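Local coordinates for ribosomal-protein-S5-alanine N-acetyltransferase (PDB 3IGR) that probably transfers the acetyl group of acetyl-CoA to the N-terminal alanine of ribosomal protein uS5, at residues I81-Y86 with H98-D104; N65-F70 with W123-Q128; F7-V12 with I112-A116. One frame throughout, in Å; residues are numbered along the deposited sequence.

Contact 1. Residues I81-Y86 with H98-D104; sequences IGTVSY and HVGYSLD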
loop_
_atom_site.group_PDB
_atom_site.type_symbol
_atom_site.label_atom_id
_atom_site.label_comp_id
_atom_site.label_asym_id
_atom_site.label_seq_id
_atom_site.Cartn_x
_atom_site.Cartn_y
_atom_site.Cartn_z
ATOM N N ILE A 81 10.559 -15.239 12.230
ATOM C CA ILE A 81 9.399 -15.657 11.437
ATOM C C ILE A 81 9.506 -15.233 9.976
ATOM O O ILE A 81 8.550 -15.353 9.213
ATOM C CB ILE A 81 8.079 -15.111 12.031
ATOM C CG1 ILE A 81 8.093 -13.575 12.006
ATOM C CG2 ILE A 81 7.889 -15.674 13.447
ATOM C CD1 ILE A 81 6.840 -12.924 11.475
ATOM N N GLY A 82 10.683 -14.754 9.580
ATOM C CA GLY A 82 10.887 -14.300 8.201
ATOM C C GLY A 82 12.300 -13.817 7.977
ATOM O O GLY A 82 13.048 -13.602 8.934
ATOM N N THR A 83 12.660 -13.662 6.700
ATOM C CA THR A 83 13.979 -13.207 6.307
ATOM C C THR A 83 13.830 -12.307 5.084
ATOM O O THR A 83 12.893 -12.464 4.295
ATOM C CB THR A 83 14.926 -14.393 5.911
ATOM O OG1 THR A 83 14.358 -15.087 4.803
ATOM C CG2 THR A 83 15.155 -15.380 7.071
ATOM N N VAL A 84 14.736 -11.354 4.943
ATOM C CA VAL A 84 14.825 -10.549 3.717
ATOM C C VAL A 84 16.307 -10.432 3.479
ATOM O O VAL A 84 17.021 -9.862 4.304
ATOM C CB VAL A 84 14.165 -9.135 3.839
ATOM C CG1 VAL A 84 14.199 -8.402 2.505
ATOM C CG2 VAL A 84 12.694 -9.241 4.301
ATOM N N SER A 85 16.779 -11.008 2.377
ATOM C CA SER A 85 18.220 -11.108 2.140
ATOM C C SER A 85 18.609 -10.327 0.899
ATOM O O SER A 85 18.094 -10.595 -0.180
ATOM C CB SER A 85 18.622 -12.568 1.971
ATOM O OG SER A 85 19.979 -12.655 1.559
ATOM N N TYR A 86 19.515 -9.365 1.058
ATOM C CA TYR A 86 20.071 -8.611 -0.079
ATOM C C TYR A 86 21.463 -9.169 -0.342
ATOM O O TYR A 86 22.341 -9.111 0.527
ATOM C CB TYR A 86 20.109 -7.108 0.206
ATOM C CG TYR A 86 18.729 -6.555 0.428
ATOM C CD1 TYR A 86 17.960 -6.111 -0.644
ATOM C CD2 TYR A 86 18.156 -6.538 1.709
ATOM C CE1 TYR A 86 16.675 -5.619 -0.443
ATOM C CE2 TYR A 86 16.865 -6.052 1.916
ATOM C CZ TYR A 86 16.136 -5.601 0.827
ATOM O OH TYR A 86 14.865 -5.151 0.994
ATOM N N HIS A 98 20.307 -8.214 -5.325
ATOM C CA HIS A 98 19.194 -9.132 -5.384
ATOM C C HIS A 98 18.539 -9.219 -4.017
ATOM O O HIS A 98 19.226 -9.306 -2.998
ATOM C CB HIS A 98 19.691 -10.515 -5.817
ATOM C CG HIS A 98 18.614 -11.547 -5.893
ATOM N ND1 HIS A 98 17.878 -11.775 -7.038
ATOM C CD2 HIS A 98 18.140 -12.411 -4.961
ATOM C CE1 HIS A 98 17.005 -12.745 -6.812
ATOM N NE2 HIS A 98 17.143 -13.146 -5.561
ATOM N N VAL A 99 17.212 -9.198 -4.007
ATOM C CA VAL A 99 16.445 -9.436 -2.796
ATOM C C VAL A 99 15.756 -10.799 -2.890
ATOM O O VAL A 99 15.146 -11.147 -3.923
ATOM C CB VAL A 99 15.412 -8.296 -2.493
ATOM C CG1 VAL A 99 14.357 -8.143 -3.602
ATOM C CG2 VAL A 99 14.750 -8.520 -1.101
ATOM N N GLY A 100 15.871 -11.564 -1.813
ATOM C CA GLY A 100 15.118 -12.825 -1.650
ATOM C C GLY A 100 14.505 -12.806 -0.258
ATOM O O GLY A 100 15.119 -12.290 0.678
ATOM N N TYR A 101 13.310 -13.353 -0.101
ATOM C CA TYR A 101 12.621 -13.273 1.204
ATOM C C TYR A 101 11.792 -14.518 1.459
ATOM O O TYR A 101 11.435 -15.243 0.530
ATOM C CB TYR A 101 11.712 -12.028 1.306
ATOM C CG TYR A 101 10.900 -11.794 0.057
ATOM C CD1 TYR A 101 11.345 -10.901 -0.906
ATOM C CD2 TYR A 101 9.706 -12.495 -0.180
ATOM C CE1 TYR A 101 10.645 -10.697 -2.068
ATOM C CE2 TYR A 101 8.987 -12.296 -1.332
ATOM C CZ TYR A 101 9.465 -11.392 -2.275
ATOM O OH TYR A 101 8.794 -11.167 -3.441
ATOM N N SER A 102 11.468 -14.739 2.727
ATOM C CA SER A 102 10.592 -15.827 3.108
ATOM C C SER A 102 9.849 -15.432 4.373
ATOM O O SER A 102 10.275 -14.527 5.112
ATOM C CB SER A 102 11.392 -17.130 3.331
ATOM O OG SER A 102 12.254 -17.011 4.453
ATOM N N LEU A 103 8.731 -16.110 4.598
ATOM C CA LEU A 103 7.894 -15.906 5.770
ATOM C C LEU A 103 7.407 -17.243 6.283
ATOM O O LEU A 103 7.091 -18.152 5.498
ATOM C CB LEU A 103 6.699 -15.019 5.422
ATOM C CG LEU A 103 5.836 -14.473 6.573
ATOM C CD1 LEU A 103 6.627 -13.522 7.439
ATOM C CD2 LEU A 103 4.624 -13.771 6.005
ATOM N N ASP A 104 7.372 -17.361 7.607
ATOM C CA ASP A 104 6.796 -18.511 8.288
ATOM C C ASP A 104 5.370 -18.754 7.801
ATOM O O ASP A 104 4.623 -17.804 7.629
ATOM C CB ASP A 104 6.821 -18.265 9.793
ATOM C CG ASP A 104 6.435 -19.493 10.584
ATOM O OD1 ASP A 104 7.350 -20.231 11.005
ATOM O OD2 ASP A 104 5.224 -19.735 10.755
#

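Contact 2. Residues N65-F70 with W123-Q128; sequences NLAFYF and WMFKAQ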
loop_
_atom_site.group_PDB
_atom_site.type_symbol
_atom_site.label_atom_id
_atom_site.label_comp_id
_atom_site.label_asym_id
_atom_site.label_seq_id
_atom_site.Cartn_x
_atom_site.Cartn_y
_atom_site.Cartn_z
ATOM N N ASN A 65 29.874 -3.783 3.831
ATOM C CA ASN A 65 28.662 -3.422 3.083
ATOM C C ASN A 65 28.442 -4.242 1.799
ATOM O O ASN A 65 27.940 -3.737 0.789
ATOM C CB ASN A 65 28.621 -1.911 2.824
ATOM C CG ASN A 65 28.500 -1.105 4.111
ATOM O OD1 ASN A 65 27.419 -0.969 4.683
ATOM N ND2 ASN A 65 29.611 -0.569 4.567
ATOM N N LEU A 66 28.785 -5.524 1.884
ATOM C CA LEU A 66 28.722 -6.444 0.756
ATOM C C LEU A 66 27.450 -7.274 0.715
ATOM O O LEU A 66 27.129 -7.865 -0.310
ATOM C CB LEU A 66 29.923 -7.392 0.799
ATOM C CG LEU A 66 31.192 -6.948 0.070
ATOM C CD1 LEU A 66 32.381 -7.852 0.428
ATOM C CD2 LEU A 66 30.961 -6.921 -1.445
ATOM N N ALA A 67 26.748 -7.357 1.844
ATOM C CA ALA A 67 25.524 -8.152 1.930
ATOM C C ALA A 67 24.763 -7.797 3.198
ATOM O O ALA A 67 25.358 -7.400 4.194
ATOM C CB ALA A 67 25.839 -9.655 1.908
ATOM N N PHE A 68 23.449 -7.936 3.155
ATOM C CA PHE A 68 22.600 -7.509 4.267
ATOM C C PHE A 68 21.513 -8.562 4.420
ATOM O O PHE A 68 20.590 -8.675 3.590
ATOM C CB PHE A 68 22.031 -6.100 4.009
ATOM C CG PHE A 68 23.103 -5.066 3.715
ATOM C CD1 PHE A 68 23.774 -4.415 4.755
ATOM C CD2 PHE A 68 23.478 -4.781 2.411
ATOM C CE1 PHE A 68 24.778 -3.488 4.489
ATOM C CE2 PHE A 68 24.492 -3.849 2.133
ATOM C CZ PHE A 68 25.139 -3.210 3.168
ATOM N N TYR A 69 21.668 -9.393 5.441
ATOM C CA TYR A 69 20.730 -10.469 5.650
ATOM C C TYR A 69 19.869 -10.060 6.834
ATOM O O TYR A 69 20.357 -10.013 7.959
ATOM C CB TYR A 69 21.475 -11.781 5.910
ATOM C CG TYR A 69 20.600 -13.003 5.847
ATOM C CD1 TYR A 69 20.744 -13.925 4.815
ATOM C CD2 TYR A 69 19.612 -13.236 6.819
ATOM C CE1 TYR A 69 19.941 -15.054 4.750
ATOM C CE2 TYR A 69 18.803 -14.359 6.762
ATOM C CZ TYR A 69 18.981 -15.273 5.728
ATOM O OH TYR A 69 18.183 -16.393 5.657
ATOM N N PHE A 70 18.611 -9.714 6.570
ATOM C CA PHE A 70 17.696 -9.310 7.636
ATOM C C PHE A 70 16.826 -10.460 8.116
ATOM O O PHE A 70 16.424 -11.320 7.322
ATOM C CB PHE A 70 16.750 -8.224 7.155
ATOM C CG PHE A 70 17.399 -6.896 6.901
ATOM C CD1 PHE A 70 17.423 -5.920 7.905
ATOM C CD2 PHE A 70 17.932 -6.604 5.644
ATOM C CE1 PHE A 70 17.991 -4.672 7.671
ATOM C CE2 PHE A 70 18.524 -5.364 5.395
ATOM C CZ PHE A 70 18.545 -4.388 6.408
ATOM N N TRP A 123 15.692 1.390 2.961
ATOM C CA TRP A 123 17.008 1.553 3.556
ATOM C C TRP A 123 18.149 1.263 2.550
ATOM O O TRP A 123 19.157 1.955 2.539
ATOM C CB TRP A 123 17.117 0.699 4.817
ATOM C CG TRP A 123 18.394 0.897 5.564
ATOM C CD1 TRP A 123 18.679 1.890 6.475
ATOM C CD2 TRP A 123 19.551 0.067 5.495
ATOM N NE1 TRP A 123 19.955 1.729 6.960
ATOM C CE2 TRP A 123 20.514 0.618 6.379
ATOM C CE3 TRP A 123 19.873 -1.096 4.777
ATOM C CZ2 TRP A 123 21.780 0.052 6.553
ATOM C CZ3 TRP A 123 21.137 -1.670 4.968
ATOM C CH2 TRP A 123 22.072 -1.084 5.839
HETATM N N MSE A 124 17.983 0.249 1.705
HETATM C CA MSE A 124 19.005 -0.076 0.708
HETATM C C MSE A 124 19.204 1.091 -0.286
HETATM O O MSE A 124 20.322 1.349 -0.759
HETATM C CB MSE A 124 18.651 -1.363 -0.032
HETATM C CG MSE A 124 18.636 -2.613 0.867
HETATM SE SE MSE A 124 20.439 -2.984 1.537
HETATM C CE MSE A 124 21.330 -3.374 -0.128
ATOM N N PHE A 125 18.113 1.797 -0.568
ATOM C CA PHE A 125 18.121 2.908 -1.504
ATOM C C PHE A 125 18.718 4.154 -0.831
ATOM O O PHE A 125 19.638 4.798 -1.370
ATOM C CB PHE A 125 16.689 3.201 -1.966
ATOM C CG PHE A 125 16.204 2.340 -3.115
ATOM C CD1 PHE A 125 17.030 1.395 -3.730
ATOM C CD2 PHE A 125 14.920 2.538 -3.633
ATOM C CE1 PHE A 125 16.570 0.634 -4.817
ATOM C CE2 PHE A 125 14.448 1.780 -4.722
ATOM C CZ PHE A 125 15.275 0.825 -5.308
ATOM N N LYS A 126 18.181 4.479 0.339
ATOM C CA LYS A 126 18.502 5.712 1.038
ATOM C C LYS A 126 19.823 5.638 1.793
ATOM O O LYS A 126 20.638 6.524 1.645
ATOM C CB LYS A 126 17.351 6.163 1.950
ATOM C CG LYS A 126 16.121 6.632 1.151
ATOM C CD LYS A 126 14.921 7.028 2.026
ATOM C CE LYS A 126 13.763 7.524 1.135
ATOM N NZ LYS A 126 12.411 7.294 1.723
ATOM N N ALA A 127 20.034 4.600 2.601
ATOM C CA ALA A 127 21.273 4.494 3.382
ATOM C C ALA A 127 22.392 3.778 2.636
ATOM O O ALA A 127 23.552 4.071 2.865
ATOM C CB ALA A 127 21.028 3.828 4.710
ATOM N N GLN A 128 22.067 2.832 1.762
ATOM C CA GLN A 128 23.119 2.153 0.993
ATOM C C GLN A 128 23.281 2.657 -0.437
ATOM O O GLN A 128 24.141 2.170 -1.153
ATOM C CB GLN A 128 22.951 0.631 1.010
ATOM C CG GLN A 128 23.197 -0.025 2.374
ATOM C CD GLN A 128 24.652 -0.008 2.804
ATOM O OE1 GLN A 128 25.555 -0.085 1.988
ATOM N NE2 GLN A 128 24.882 0.084 4.103
#

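Contact 3. Residues F7-V12 with I112-A116; sequences FEHYQV and IMRRA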
loop_
_atom_site.group_PDB
_atom_site.type_symbol
_atom_site.label_atom_id
_atom_site.label_comp_id
_atom_site.label_asym_id
_atom_site.label_seq_id
_atom_site.Cartn_x
_atom_site.Cartn_y
_atom_site.Cartn_z
ATOM N N PHE A 7 7.481 -2.531 13.755
ATOM C CA PHE A 7 6.083 -2.249 13.474
ATOM C C PHE A 7 5.293 -3.330 14.186
ATOM O O PHE A 7 5.738 -4.487 14.250
ATOM C CB PHE A 7 5.778 -2.218 11.962
ATOM C CG PHE A 7 6.177 -3.479 11.218
ATOM C CD1 PHE A 7 5.301 -4.562 11.127
ATOM C CD2 PHE A 7 7.425 -3.572 10.592
ATOM C CE1 PHE A 7 5.664 -5.729 10.443
ATOM C CE2 PHE A 7 7.801 -4.732 9.892
ATOM C CZ PHE A 7 6.919 -5.816 9.821
ATOM N N GLU A 8 4.139 -2.937 14.720
ATOM C CA GLU A 8 3.293 -3.817 15.513
ATOM C C GLU A 8 4.124 -4.547 16.568
ATOM O O GLU A 8 4.843 -3.889 17.313
ATOM C CB GLU A 8 2.483 -4.750 14.614
ATOM C CG GLU A 8 1.064 -4.218 14.388
ATOM C CD GLU A 8 0.553 -4.504 13.000
ATOM O OE1 GLU A 8 -0.648 -4.270 12.754
ATOM O OE2 GLU A 8 1.350 -4.972 12.156
ATOM N N HIS A 9 4.041 -5.878 16.633
ATOM C CA HIS A 9 4.898 -6.651 17.550
ATOM C C HIS A 9 6.097 -7.331 16.851
ATOM O O HIS A 9 6.621 -8.351 17.316
ATOM C CB HIS A 9 4.074 -7.636 18.398
ATOM C CG HIS A 9 3.254 -8.605 17.598
ATOM N ND1 HIS A 9 1.961 -8.335 17.197
ATOM C CD2 HIS A 9 3.534 -9.853 17.152
ATOM C CE1 HIS A 9 1.487 -9.372 16.525
ATOM N NE2 HIS A 9 2.420 -10.307 16.489
ATOM N N TYR A 10 6.537 -6.735 15.747
ATOM C CA TYR A 10 7.648 -7.259 14.939
ATOM C C TYR A 10 8.851 -6.316 14.888
ATOM O O TYR A 10 8.711 -5.098 15.047
ATOM C CB TYR A 10 7.175 -7.552 13.513
ATOM C CG TYR A 10 5.980 -8.466 13.467
ATOM C CD1 TYR A 10 6.131 -9.842 13.649
ATOM C CD2 TYR A 10 4.689 -7.962 13.288
ATOM C CE1 TYR A 10 5.036 -10.692 13.631
ATOM C CE2 TYR A 10 3.577 -8.819 13.268
ATOM C CZ TYR A 10 3.769 -10.183 13.437
ATOM O OH TYR A 10 2.705 -11.060 13.420
ATOM N N GLN A 11 10.029 -6.901 14.687
ATOM C CA GLN A 11 11.269 -6.151 14.487
ATOM C C GLN A 11 12.027 -6.739 13.296
ATOM O O GLN A 11 12.196 -7.955 13.214
ATOM C CB GLN A 11 12.162 -6.226 15.731
ATOM C CG GLN A 11 13.538 -5.581 15.519
ATOM C CD GLN A 11 14.446 -5.684 16.725
ATOM O OE1 GLN A 11 14.173 -6.434 17.666
ATOM N NE2 GLN A 11 15.542 -4.931 16.700
ATOM N N VAL A 12 12.450 -5.873 12.377
ATOM C CA VAL A 12 13.284 -6.258 11.241
ATOM C C VAL A 12 14.653 -5.668 11.525
ATOM O O VAL A 12 14.792 -4.457 11.743
ATOM C CB VAL A 12 12.749 -5.709 9.894
ATOM C CG1 VAL A 12 13.544 -6.284 8.706
ATOM C CG2 VAL A 12 11.268 -6.024 9.738
ATOM N N ILE A 112 2.990 -8.986 6.476
ATOM C CA ILE A 112 4.261 -8.859 7.191
ATOM C C ILE A 112 5.408 -8.800 6.175
ATOM O O ILE A 112 6.351 -8.035 6.349
ATOM C CB ILE A 112 4.471 -9.995 8.223
ATOM C CG1 ILE A 112 3.432 -9.890 9.357
ATOM C CG2 ILE A 112 5.886 -9.979 8.798
ATOM C CD1 ILE A 112 3.219 -11.175 10.091
HETATM N N MSE A 113 5.312 -9.599 5.114
HETATM C CA MSE A 113 6.380 -9.680 4.139
HETATM C C MSE A 113 6.515 -8.355 3.384
HETATM O O MSE A 113 7.621 -7.851 3.191
HETATM C CB MSE A 113 6.130 -10.835 3.171
HETATM C CG MSE A 113 7.350 -11.206 2.346
HETATM SE SE MSE A 113 8.591 -12.376 3.317
HETATM C CE MSE A 113 9.458 -11.125 4.567
ATOM N N ARG A 114 5.386 -7.821 2.935
ATOM C CA ARG A 114 5.348 -6.537 2.250
ATOM C C ARG A 114 6.013 -5.424 3.076
ATOM O O ARG A 114 6.887 -4.709 2.562
ATOM C CB ARG A 114 3.904 -6.160 1.916
ATOM C CG ARG A 114 3.778 -4.884 1.095
ATOM C CD ARG A 114 2.355 -4.352 1.119
ATOM N NE ARG A 114 1.947 -3.928 2.460
ATOM C CZ ARG A 114 0.933 -4.450 3.142
ATOM N NH1 ARG A 114 0.195 -5.408 2.615
ATOM N NH2 ARG A 114 0.646 -3.994 4.340
ATOM N N ARG A 115 5.627 -5.297 4.346
ATOM C CA ARG A 115 6.228 -4.290 5.234
ATOM C C ARG A 115 7.713 -4.503 5.462
ATOM O O ARG A 115 8.487 -3.542 5.427
ATOM C CB ARG A 115 5.517 -4.210 6.601
ATOM C CG ARG A 115 4.034 -3.866 6.564
ATOM C CD ARG A 115 3.488 -3.603 8.006
ATOM N NE ARG A 115 3.929 -2.302 8.540
ATOM C CZ ARG A 115 3.372 -1.670 9.582
ATOM N NH1 ARG A 115 2.362 -2.212 10.243
ATOM N NH2 ARG A 115 3.828 -0.489 9.972
ATOM N N ALA A 116 8.113 -5.757 5.709
ATOM C CA ALA A 116 9.528 -6.092 5.935
ATOM C C ALA A 116 10.407 -5.740 4.735
ATOM O O ALA A 116 11.486 -5.150 4.889
ATOM C CB ALA A 116 9.681 -7.590 6.315
#

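Contact 1. Residues I81-Y86 with H98-D104
V99 enters the contact with its CG2 methyl wedged between two side chains of strand 79-90: it lies 3.5 Å from CE1 of Y86 and 3.6 Å from CG1 of V84. CG2, anti to the backbone N, is the branch that reaches them, while CG1 lies between N and the carbonyl carbon. The three side chains lie side by side on the same face of the sheet. Beyond V99 the tyrosine ring carries its OH to T120 of helix 112-126. G100 and S85 then form a hydrogen-bonded pair, S85 N to G100 O at 2.7 Å and G100 N to S85 O at 2.9 Å. Y101 pairs with V84 in a non-hydrogen-bonded position, and its ring leads away from the strand, ending at S144. At S102 the other face of the sheet takes over. Its OG meets OG1 of T83 at 2.9 Å, both hydroxyls set between backbone N and carbonyl carbon (chi1 66° and 61°), and Y26 of helix 20-29 is a further partner of S102 OG. L103 sends CD1 back beside CD1 of I81, 4.1 Å away. Last, D104 N gives I81 O a nearly straight 2.8 Å bond, while its carboxylate turns to R29 and N30. On the far edge of strand 79-90, I81 and G82 together sit opposite V72 of strand 68-74, a classic beta bulge. The whole is an antiparallel beta hairpin at the centre of the GNAT sheet.

Contact 2. Residues N65-F70 with W123-Q128
An aromatic cluster of F68, F70 and W123 packs the C-terminal part of helix 112-126 against strand 68-74 of the GNAT sheet. W123 works in two directions. Its six-membered ring turns an edge to the face of F68, a T-shaped pair with planes at 79° and CZ3 of W123 standing 3.8 Å from CD1 of F68. The same ring offers its own face to the edge of F70, an offset edge-to-face pair in which CZ of F70 comes to 3.9 Å from CE3 of W123. Having CG anti to the backbone N (chi1 -175°) swings the indole off the helix toward both phenylalanines. Selenomethionine M124 adds a Met-aromatic contact: bent at chi2 and chi3, its chain curls round so that SE sits obliquely 4.3 Å from the centroid of the F68 ring, with CE of M124 against CD2 of F68. Strands 10-14 and 79-90 enclose the group further, L14 and I89 both touching F68. Toward the loop ends the contact becomes polar. N65, with positive phi, is the C-prime residue of the Schellman motif closing helix 48-63, and R91 binds the backbone carbonyls of both N65 and Q128. The amide of Q128 meets the F68 ring obliquely, with Q128 CD 3.3 Å from F68 CZ. Q128 NE2 donates to OD1 of N65 at 2.8 Å, approaching from above the carbonyl plane, 36° out of it.

Contact 3. Residues F7-V12 with I112-A116
R115 NH1 has two partners, E8 of its own chain and N76 of the second subunit: E8 OE2 forms a long salt bridge to it at 3.5 Å, and N76 O of the second subunit is a weak hydrogen-bond partner. Carboxylate and guanidinium planes are 64° apart, so the two charged groups do not meet as a flat pair. The rest of the arginine is laid over F7. Its CB lies above the ring at 4.1 Å from the centroid, a CH-pi contact, and a bend at chi3 (74°) brings the guanidinium back over the start of the F7 side chain, where NH2 is 3.3 Å from CB of F7. Ring and guanidinium stay within 20° of parallel. On the opposite face of the F7 ring sits CB of Y10, which leaves the phenylalanine sandwiched. CG1 of I112 lies over the Y10 ring, and its CD1 reaches CZ of Y10 at 3.5 Å. Further along the strand, CG2 of V12 touches CB of A116 at 4.1 Å, and V72 lies against both I112 and A116. F7 to Y10 is a type II' beta turn, and the contact packs this N-terminal hairpin of the GNAT sheet onto the first turn of helix 112-126.

Overall arrangement
All three contacts lie within one GNAT domain and share its mixed sheet. Contact 1 is the hairpin of strands 79-90 and 96-103 near the chain centre; contacts 2 and 3 fasten the two ends of helix 112-126 to strands 68-74 and 10-14, their centres about 17 Å apart. The centre of contact 1 lies about 13 Å from that of contact 2 and about 12 Å from that of contact 3. Along the chain it is nested inside the loops closed by both, whereas those two cross, their segments alternating. Strand 68-74 joins the set, bonding V84 and Y86 through F70 and F68, while M113 packs on S102 and Y101. One helix thus spans several neighbouring strands of the sheet.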